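Local coordinates for DUF2790 domain-containing protein (PDB 4F98) that is of unknown function but belongs to the DUF2790 family and folds around a small antiparallel beta sheet in a two-chain assembly, at residues 45-48 / 54-57. Sequence-based numbering, arbitrary orientation.
Sequences VVYE and LHKI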
loop_
_atom_site.group_PDB
_atom_site.type_symbol
_atom_site.label_atom_id
_atom_site.label_comp_id
_atom_site.label_asym_id
_atom_site.label_seq_id
_atom_site.Cartn_x
_atom_site.Cartn_y
_atom_site.Cartn_z
ATOM N N VAL A 45 -4.060 -1.340 -9.519
ATOM C CA VAL A 45 -5.397 -0.891 -9.181
ATOM C C VAL A 45 -6.137 -0.458 -10.442
ATOM O O VAL A 45 -5.563 0.206 -11.297
ATOM C CB VAL A 45 -5.369 0.262 -8.150
ATOM C CG1 VAL A 45 -6.762 0.910 -7.988
ATOM C CG2 VAL A 45 -4.827 -0.239 -6.811
ATOM N N VAL A 46 -7.400 -0.881 -10.576
ATOM C CA VAL A 46 -8.328 -0.269 -11.516
ATOM C C VAL A 46 -9.399 0.429 -10.696
ATOM O O VAL A 46 -10.036 -0.195 -9.850
ATOM C CB VAL A 46 -8.939 -1.258 -12.503
ATOM C CG1 VAL A 46 -9.944 -0.549 -13.457
ATOM C CG2 VAL A 46 -7.817 -1.990 -13.255
ATOM N N TYR A 47 -9.586 1.717 -10.936
ATOM C CA TYR A 47 -10.606 2.504 -10.244
ATOM C C TYR A 47 -11.476 3.265 -11.247
ATOM O O TYR A 47 -11.071 3.529 -12.374
ATOM C CB TYR A 47 -9.973 3.424 -9.161
ATOM C CG TYR A 47 -9.268 4.641 -9.672
ATOM C CD1 TYR A 47 -9.965 5.826 -9.905
ATOM C CD2 TYR A 47 -7.904 4.606 -9.946
ATOM C CE1 TYR A 47 -9.319 6.945 -10.405
ATOM C CE2 TYR A 47 -7.243 5.745 -10.446
ATOM C CZ TYR A 47 -7.957 6.896 -10.687
ATOM O OH TYR A 47 -7.338 8.009 -11.186
ATOM N N GLU A 48 -12.659 3.636 -10.774
ATOM C CA GLU A 48 -13.661 4.407 -11.510
ATOM C C GLU A 48 -13.708 5.791 -10.898
ATOM O O GLU A 48 -13.799 5.908 -9.665
ATOM C CB GLU A 48 -15.023 3.726 -11.368
ATOM C CG GLU A 48 -16.192 4.453 -12.014
ATOM C CD GLU A 48 -17.540 3.962 -11.558
ATOM O OE1 GLU A 48 -17.623 3.147 -10.614
ATOM O OE2 GLU A 48 -18.543 4.410 -12.164
ATOM N N LEU A 54 -12.681 4.705 -16.289
ATOM C CA LEU A 54 -11.794 3.763 -15.608
ATOM C C LEU A 54 -10.340 4.135 -15.807
ATOM O O LEU A 54 -9.963 4.705 -16.823
ATOM C CB LEU A 54 -12.036 2.340 -16.092
ATOM C CG LEU A 54 -13.462 1.812 -15.943
ATOM C CD1 LEU A 54 -13.515 0.347 -16.340
ATOM C CD2 LEU A 54 -14.035 2.006 -14.546
ATOM N N HIS A 55 -9.533 3.782 -14.810
ATOM C CA HIS A 55 -8.111 4.092 -14.789
ATOM C C HIS A 55 -7.344 2.915 -14.210
ATOM O O HIS A 55 -7.741 2.400 -13.153
ATOM C CB HIS A 55 -7.852 5.304 -13.890
ATOM C CG HIS A 55 -8.636 6.522 -14.269
ATOM N ND1 HIS A 55 -8.130 7.494 -15.099
ATOM C CD2 HIS A 55 -9.882 6.932 -13.934
ATOM C CE1 HIS A 55 -9.032 8.450 -15.265
ATOM N NE2 HIS A 55 -10.108 8.126 -14.575
ATOM N N LYS A 56 -6.311 2.465 -14.911
ATOM C CA LYS A 56 -5.400 1.432 -14.430
ATOM C C LYS A 56 -4.078 2.073 -14.045
ATOM O O LYS A 56 -3.466 2.776 -14.860
ATOM C CB LYS A 56 -5.160 0.384 -15.516
ATOM C CG LYS A 56 -4.164 -0.742 -15.159
ATOM C CD LYS A 56 -3.855 -1.657 -16.379
ATOM C CE LYS A 56 -4.958 -2.616 -16.690
ATOM N NZ LYS A 56 -4.794 -3.264 -17.999
ATOM N N ILE A 57 -3.630 1.797 -12.827
ATOM C CA ILE A 57 -2.354 2.305 -12.295
ATOM C C ILE A 57 -1.590 1.136 -11.679
ATOM O O ILE A 57 -2.199 0.181 -11.188
ATOM C CB ILE A 57 -2.560 3.459 -11.302
ATOM C CG1 ILE A 57 -3.553 3.076 -10.199
ATOM C CG2 ILE A 57 -3.035 4.722 -12.055
ATOM C CD1 ILE A 57 -3.635 4.067 -9.038
#
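Tyr-47 sets its CG between its own backbone N and carbonyl carbon (chi1 75°), which brings the ring across to the neighbouring strand, over the CB of His-55. His-55 CG lies beside its backbone N, anti to the carbonyl carbon, which leaves CB facing the phenol; the imidazole beyond it is nearly parallel to the phenol, with 17° between the planes. The rings are slid apart and barely overlap. One face of the tyrosine ring is met by the methylene: His-55 CB sits 3.8 Å from the ring centroid, a CH-pi contact. In return, Tyr-47 OH lies over one face of the imidazole near its rim. The imidazole is also held from its own nitrogens: NE2 bonds to Asp-49 OD2 and ND1 to Glu-15 OE2. These two bonds probably fix the rotation of the imidazole beside the phenol.

Ile-57 follows on the same face, its CG1 packed 3.9 Å from Val-45 CB. Its CD1 reaches Tyr-47 CE2 obliquely at 4.2 Å. On the other face, Leu-54 CD2 rests 3.7 Å from Glu-48 CB, while Glu-48 OE1 bonds to Asn-27.

Two hydrogen-bonded pairs tie the backbones. Val-45 and Ile-57 exchange two nearly straight N-H...O bonds, with Val-45 N 2.9 Å from Ile-57 O. Tyr-47 and His-55 also exchange two bonds, but the one from His-55 N to Tyr-47 O is bent, at 142°. Val-46 CA adds a CA-H...O contact of 3.2 Å to His-55 O.

The segments form the turn-proximal end of the antiparallel beta hairpin of strands 40-48 and 54-62. Trp-62 of the second subunit packs on Val-45, Tyr-47 and Ile-57. Strand 40-48 is central in the three-stranded sheet, and strand 27-31 pairs with its other edge through Val-46 and Glu-48.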